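Local coordinates for protein coronin (Toxoplasma gondii, PDB 4OZU) that probably binds actin filaments; this chain is the WD40 beta-propeller domain of the longer protein, at residues F235-G240 / L271-D276; A262-G267 / R293-H298. One frame throughout, in Å; residues are numbered along the deposited sequence.

Interaction 1 of 2, residues F235-G240 / L271-D276; sequences FTTGFG and LYPIFD
Thr237 reaches across to Leu271 with its hydroxyl and donates a hydrogen bond from OG1 to Leu271 O, 2.6 Å away. The oxygen sits between the backbone N and the carbonyl carbon of its own residue (chi1 66°), a rotation that aims it at the neighbouring strand. It arrives in the plane of the Leu271 carbonyl, on a lone pair, with a C=O...OG1 angle of 140°. The methyl adds an apolar touch, Thr237 CG2 lying 3.9 Å from Leu271 CB, with the two side chains set roughly perpendicular.

The tightest apolar packing is further along. Phe235, its CG anti to the amide nitrogen (chi1 -180°), meets Pro273 with the rim of its ring: CD2 is 3.6 Å from Pro273 CB, which lies near the ring plane and so touches an edge. Met247, Leu282 and Val284 also pack on Phe235, while Lys220 and Thr222 of strand 220-223 adjoin Pro273.

The less direct side is at the Leu271 amide, where a water bridges beside the direct bond. It donates to Thr237 OG1 at 2.8 Å and accepts from Leu271 N at 3.0 Å.

Strands 235-239 and 271-275 run nearly antiparallel, but their axes stay 7.1 Å apart and no backbone hydrogen bond joins them. They belong to two successive four-stranded blades of the propeller, 235-239 to the second strand of one and 271-275 to the first, innermost strand of the next. The chemistry implies an interface between blades built from side chains: the threonine hydroxyl, gripped once as donor and once as acceptor, serves a carbonyl and, through the water, an amide of the adjoining blade beside the apolar contact of Phe235 with Pro273.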
loop_
_atom_site.group_PDB
_atom_site.type_symbol
_atom_site.label_atom_id
_atom_site.label_comp_id
_atom_site.label_asym_id
_atom_site.label_seq_id
_atom_site.Cartn_x
_atom_site.Cartn_y
_atom_site.Cartn_z
ATOM N N PHE A 235 -3.607 11.349 -5.600
ATOM C CA PHE A 235 -4.917 11.333 -4.942
ATOM C C PHE A 235 -4.743 11.539 -3.448
ATOM O O PHE A 235 -3.888 10.897 -2.855
ATOM C CB PHE A 235 -5.617 9.999 -5.191
ATOM C CG PHE A 235 -6.986 9.890 -4.560
ATOM C CD1 PHE A 235 -8.092 10.457 -5.171
ATOM C CD2 PHE A 235 -7.166 9.195 -3.371
ATOM C CE1 PHE A 235 -9.349 10.342 -4.607
ATOM C CE2 PHE A 235 -8.419 9.085 -2.802
ATOM C CZ PHE A 235 -9.513 9.656 -3.425
ATOM N N THR A 236 -5.540 12.418 -2.837
ATOM C CA THR A 236 -5.500 12.582 -1.384
ATOM C C THR A 236 -6.864 12.402 -0.758
ATOM O O THR A 236 -7.889 12.670 -1.388
ATOM C CB THR A 236 -4.971 13.976 -0.950
ATOM O OG1 THR A 236 -5.811 15.002 -1.493
ATOM C CG2 THR A 236 -3.545 14.187 -1.407
ATOM N N THR A 237 -6.847 11.921 0.485
ATOM C CA THR A 237 -7.998 11.969 1.376
ATOM C C THR A 237 -7.653 12.887 2.523
ATOM O O THR A 237 -6.485 13.052 2.861
ATOM C CB THR A 237 -8.360 10.599 1.961
ATOM O OG1 THR A 237 -7.300 10.164 2.822
ATOM C CG2 THR A 237 -8.586 9.575 0.865
ATOM N N GLY A 238 -8.667 13.457 3.144
ATOM C CA GLY A 238 -8.440 14.332 4.268
ATOM C C GLY A 238 -9.749 14.844 4.803
ATOM O O GLY A 238 -10.805 14.245 4.577
ATOM N N PHE A 239 -9.676 15.957 5.514
ATOM C CA PHE A 239 -10.843 16.510 6.174
ATOM C C PHE A 239 -11.042 17.965 5.772
ATOM O O PHE A 239 -10.076 18.721 5.622
ATOM C CB PHE A 239 -10.699 16.372 7.687
ATOM C CG PHE A 239 -10.664 14.943 8.160
ATOM C CD1 PHE A 239 -9.525 14.173 7.992
ATOM C CD2 PHE A 239 -11.773 14.370 8.762
ATOM C CE1 PHE A 239 -9.490 12.853 8.419
ATOM C CE2 PHE A 239 -11.742 13.053 9.199
ATOM C CZ PHE A 239 -10.600 12.295 9.026
ATOM N N GLY A 240 -12.298 18.346 5.574
ATOM C CA GLY A 240 -12.638 19.723 5.273
ATOM C C GLY A 240 -12.652 20.572 6.528
ATOM O O GLY A 240 -12.425 20.068 7.635
ATOM N N LEU A 271 -8.776 8.165 5.987
ATOM C CA LEU A 271 -9.004 7.184 4.937
ATOM C C LEU A 271 -7.721 6.868 4.182
ATOM O O LEU A 271 -7.046 7.765 3.673
ATOM C CB LEU A 271 -10.073 7.683 3.963
ATOM C CG LEU A 271 -11.495 7.743 4.531
ATOM C CD1 LEU A 271 -12.408 8.534 3.612
ATOM C CD2 LEU A 271 -12.056 6.353 4.772
ATOM N N TYR A 272 -7.387 5.583 4.143
ATOM C CA TYR A 272 -6.276 5.082 3.345
ATOM C C TYR A 272 -6.755 4.803 1.933
ATOM O O TYR A 272 -7.652 3.976 1.742
ATOM C CB TYR A 272 -5.690 3.812 3.968
ATOM C CG TYR A 272 -4.969 4.090 5.261
ATOM C CD1 TYR A 272 -3.620 4.423 5.262
ATOM C CD2 TYR A 272 -5.639 4.059 6.478
ATOM C CE1 TYR A 272 -2.955 4.703 6.436
ATOM C CE2 TYR A 272 -4.977 4.334 7.662
ATOM C CZ TYR A 272 -3.636 4.661 7.629
ATOM O OH TYR A 272 -2.967 4.940 8.790
ATOM N N PRO A 273 -6.179 5.500 0.941
ATOM C CA PRO A 273 -6.498 5.220 -0.460
ATOM C C PRO A 273 -5.634 4.100 -1.024
ATOM O O PRO A 273 -4.416 4.108 -0.835
ATOM C CB PRO A 273 -6.199 6.549 -1.154
ATOM C CG PRO A 273 -5.074 7.121 -0.359
ATOM C CD PRO A 273 -5.286 6.667 1.068
ATOM N N ILE A 274 -6.275 3.144 -1.699
ATOM C CA ILE A 274 -5.592 2.045 -2.371
ATOM C C ILE A 274 -5.938 2.070 -3.852
ATOM O O ILE A 274 -7.109 1.927 -4.214
ATOM C CB ILE A 274 -5.994 0.678 -1.777
ATOM C CG1 ILE A 274 -5.680 0.629 -0.276
ATOM C CG2 ILE A 274 -5.309 -0.458 -2.516
ATOM C CD1 ILE A 274 -4.214 0.811 0.071
ATOM N N PHE A 275 -4.930 2.253 -4.702
ATOM C CA PHE A 275 -5.144 2.323 -6.144
ATOM C C PHE A 275 -4.716 1.046 -6.855
ATOM O O PHE A 275 -3.588 0.580 -6.700
ATOM C CB PHE A 275 -4.390 3.514 -6.736
ATOM C CG PHE A 275 -4.745 3.820 -8.173
ATOM C CD1 PHE A 275 -6.065 3.978 -8.564
ATOM C CD2 PHE A 275 -3.749 3.988 -9.122
ATOM C CE1 PHE A 275 -6.382 4.286 -9.874
ATOM C CE2 PHE A 275 -4.060 4.293 -10.436
ATOM C CZ PHE A 275 -5.372 4.445 -10.812
ATOM N N ASP A 276 -5.647 0.491 -7.621
ATOM C CA ASP A 276 -5.375 -0.584 -8.566
ATOM C C ASP A 276 -5.001 0.092 -9.879
ATOM O O ASP A 276 -5.866 0.531 -10.630
ATOM C CB ASP A 276 -6.605 -1.494 -8.711
ATOM C CG ASP A 276 -6.463 -2.548 -9.816
ATOM O OD1 ASP A 276 -5.458 -2.533 -10.562
ATOM O OD2 ASP A 276 -7.399 -3.388 -9.955
HETATM O O HOH W 1 -7.782 10.891 5.443
#

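Interaction 2 of 2, residues A262-G267 / R293-H298; sequences AEIDRG and RYYQYH
The side chains of Ile264 and Arg293 pass one another running opposite ways, the isoleucine methyl CG2 lying 3.7 Å from Arg293 CD. The branch that touches the arginine is the one anti to the backbone nitrogen, which leaves CG1 beside that nitrogen (chi1 -64°). Both branches also meet the phenol oxygen of Tyr295, with CG2 at 3.9 Å and CG1 at 4.0 Å from Tyr295 OH, so Ile264 packs against an aliphatic stem and a hydroxyl together. Arg293 NH1 comes within 3.4 Å of Ile264 O, but the angle is too poor for a hydrogen bond and the approach to the guanidinium is oblique.

A water provides the polar link between the segments: it donates to Glu263 O at 3.2 Å and lies 2.9 Å from Tyr295 OH, in the plane of the tyrosine ring at its edge.

In the propeller, strand 260-265 is the outermost of its blade and strand 291-298 the third of the following blade, so this contact joins the peripheral parts of two adjacent blades. Strand 260-265 is disrupted here by a classic beta bulge, in which Ile264 and Asp265 both face Arg245 on the neighbouring strand.

Further out, the Arg293 chain bends at its third torsion (chi3 -58°), and NH2 is hydrogen-bonded to Ser304 OG within its own blade. Met247 touches both Ile264 and Tyr295, and Leu302 and Val284 pack on the tyrosine. From the bulge itself, Asp265 OD1 accepts from Gly267 N at 3.0 Å, an Asx turn whose donor approaches from above the carboxylate plane. The same oxygen forms a salt bridge with Arg245 NE, tying the turn back to strand 245-251.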
loop_
_atom_site.group_PDB
_atom_site.type_symbol
_atom_site.label_atom_id
_atom_site.label_comp_id
_atom_site.label_asym_id
_atom_site.label_seq_id
_atom_site.Cartn_x
_atom_site.Cartn_y
_atom_site.Cartn_z
ATOM N N ALA A 262 -14.090 16.382 -3.906
ATOM C CA ALA A 262 -15.430 15.962 -3.504
ATOM C C ALA A 262 -15.490 15.505 -2.056
ATOM O O ALA A 262 -14.530 14.948 -1.521
ATOM C CB ALA A 262 -15.922 14.844 -4.418
ATOM N N GLU A 263 -16.637 15.746 -1.431
ATOM C CA GLU A 263 -16.926 15.219 -0.105
ATOM C C GLU A 263 -17.181 13.715 -0.202
ATOM O O GLU A 263 -17.723 13.233 -1.199
ATOM C CB GLU A 263 -18.134 15.943 0.500
ATOM C CG GLU A 263 -18.463 15.543 1.933
ATOM C CD GLU A 263 -19.599 16.365 2.525
ATOM O OE1 GLU A 263 -19.878 17.466 2.002
ATOM O OE2 GLU A 263 -20.214 15.910 3.514
ATOM N N ILE A 264 -16.765 12.976 0.822
ATOM C CA ILE A 264 -17.021 11.538 0.886
ATOM C C ILE A 264 -18.141 11.244 1.881
ATOM O O ILE A 264 -19.169 10.683 1.510
ATOM C CB ILE A 264 -15.773 10.743 1.296
ATOM C CG1 ILE A 264 -14.672 10.886 0.252
ATOM C CG2 ILE A 264 -16.110 9.253 1.446
ATOM C CD1 ILE A 264 -13.308 10.431 0.744
ATOM N N ASP A 265 -17.926 11.606 3.144
ATOM C CA ASP A 265 -18.929 11.398 4.194
ATOM C C ASP A 265 -18.548 12.139 5.480
ATOM O O ASP A 265 -17.651 12.984 5.465
ATOM C CB ASP A 265 -19.113 9.898 4.472
ATOM C CG ASP A 265 -17.833 9.212 4.940
ATOM O OD1 ASP A 265 -16.948 9.883 5.510
ATOM O OD2 ASP A 265 -17.717 7.983 4.751
ATOM N N ARG A 266 -19.226 11.818 6.585
ATOM C CA ARG A 266 -18.956 12.448 7.878
ATOM C C ARG A 266 -18.357 11.468 8.888
ATOM O O ARG A 266 -18.657 11.531 10.083
ATOM C CB ARG A 266 -20.240 13.061 8.449
ATOM C CG ARG A 266 -20.746 14.261 7.668
ATOM C CD ARG A 266 -21.385 15.282 8.596
ATOM N NE ARG A 266 -21.869 16.457 7.872
ATOM C CZ ARG A 266 -23.129 16.655 7.494
ATOM N NH1 ARG A 266 -24.074 15.760 7.766
ATOM N NH2 ARG A 266 -23.451 17.762 6.840
ATOM N N GLY A 267 -17.501 10.571 8.406
ATOM C CA GLY A 267 -16.791 9.645 9.273
ATOM C C GLY A 267 -15.666 10.328 10.029
ATOM O O GLY A 267 -15.414 11.516 9.831
ATOM N N ARG A 293 -15.639 1.958 0.783
ATOM C CA ARG A 293 -16.225 2.296 -0.509
ATOM C C ARG A 293 -15.150 2.450 -1.569
ATOM O O ARG A 293 -13.981 2.696 -1.270
ATOM C CB ARG A 293 -17.072 3.562 -0.417
ATOM C CG ARG A 293 -16.346 4.803 0.031
ATOM C CD ARG A 293 -17.322 5.966 0.114
ATOM N NE ARG A 293 -17.986 6.202 -1.165
ATOM C CZ ARG A 293 -18.955 7.092 -1.362
ATOM N NH1 ARG A 293 -19.393 7.845 -0.359
ATOM N NH2 ARG A 293 -19.490 7.227 -2.568
ATOM N N TYR A 294 -15.558 2.272 -2.817
ATOM C CA TYR A 294 -14.625 2.332 -3.917
ATOM C C TYR A 294 -15.194 3.025 -5.141
ATOM O O TYR A 294 -16.412 3.121 -5.342
ATOM C CB TYR A 294 -14.143 0.928 -4.281
ATOM C CG TYR A 294 -15.181 -0.156 -4.187
ATOM C CD1 TYR A 294 -15.438 -0.789 -2.978
ATOM C CD2 TYR A 294 -15.886 -0.578 -5.313
ATOM C CE1 TYR A 294 -16.383 -1.800 -2.889
ATOM C CE2 TYR A 294 -16.828 -1.584 -5.229
ATOM C CZ TYR A 294 -17.070 -2.193 -4.016
ATOM O OH TYR A 294 -18.010 -3.198 -3.936
ATOM N N TYR A 295 -14.252 3.515 -5.937
ATOM C CA TYR A 295 -14.485 4.346 -7.102
ATOM C C TYR A 295 -13.676 3.764 -8.244
ATOM O O TYR A 295 -12.728 3.014 -7.999
ATOM C CB TYR A 295 -14.031 5.787 -6.847
ATOM C CG TYR A 295 -14.635 6.440 -5.631
ATOM C CD1 TYR A 295 -14.148 6.179 -4.358
ATOM C CD2 TYR A 295 -15.683 7.332 -5.760
ATOM C CE1 TYR A 295 -14.706 6.787 -3.243
ATOM C CE2 TYR A 295 -16.249 7.942 -4.659
ATOM C CZ TYR A 295 -15.760 7.665 -3.405
ATOM O OH TYR A 295 -16.328 8.283 -2.318
ATOM N N GLN A 296 -14.019 4.113 -9.477
ATOM C CA GLN A 296 -13.098 3.876 -10.582
ATOM C C GLN A 296 -12.618 5.184 -11.162
ATOM O O GLN A 296 -13.415 6.053 -11.498
ATOM C CB GLN A 296 -13.720 3.042 -11.698
ATOM C CG GLN A 296 -12.645 2.580 -12.676
ATOM C CD GLN A 296 -13.175 1.870 -13.897
ATOM O OE1 GLN A 296 -14.279 2.146 -14.369
ATOM N NE2 GLN A 296 -12.375 0.949 -14.428
ATOM N N TYR A 297 -11.300 5.296 -11.275
ATOM C CA TYR A 297 -10.659 6.385 -11.993
ATOM C C TYR A 297 -10.465 5.905 -13.421
ATOM O O TYR A 297 -9.661 5.012 -13.675
ATOM C CB TYR A 297 -9.336 6.751 -11.331
ATOM C CG TYR A 297 -8.645 7.998 -11.848
ATOM C CD1 TYR A 297 -9.347 9.170 -12.073
ATOM C CD2 TYR A 297 -7.269 8.012 -12.042
ATOM C CE1 TYR A 297 -8.702 10.312 -12.525
ATOM C CE2 TYR A 297 -6.621 9.139 -12.490
ATOM C CZ TYR A 297 -7.337 10.285 -12.724
ATOM O OH TYR A 297 -6.679 11.407 -13.158
ATOM N N HIS A 298 -11.235 6.476 -14.340
ATOM C CA HIS A 298 -11.271 6.008 -15.718
ATOM C C HIS A 298 -11.468 7.187 -16.648
ATOM O O HIS A 298 -12.344 8.020 -16.420
ATOM C CB HIS A 298 -12.396 4.987 -15.906
ATOM C CG HIS A 298 -12.396 4.320 -17.247
ATOM N ND1 HIS A 298 -11.594 3.237 -17.540
ATOM C CD2 HIS A 298 -13.105 4.578 -18.373
ATOM C CE1 HIS A 298 -11.807 2.859 -18.789
ATOM N NE2 HIS A 298 -12.719 3.654 -19.314
HETATM O O HOH W 2 -18.112 10.488 -2.748
#

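From the N terminus, the chain meets 235-240 first, then 262-267, 271-276 and 293-298. Interaction 1 closes a loop of 30 intervening residues when 271-276 returns beside 235-240; interaction 2 opens inside that span and closes 25 residues after 262-267. The two therefore cross, their segments alternating. The passage from one blade to the next, between strands 260-265 and 271-275, is spanned by interaction 1 and starts at the first segment of interaction 2. Interaction 1 ties the inner part of the blade interface and interaction 2 the outer part, with centres about 8 Å apart. They touch directly, notably through Leu271 CD1 and Ile264 CD1 at 3.6 Å, making one continuous seam.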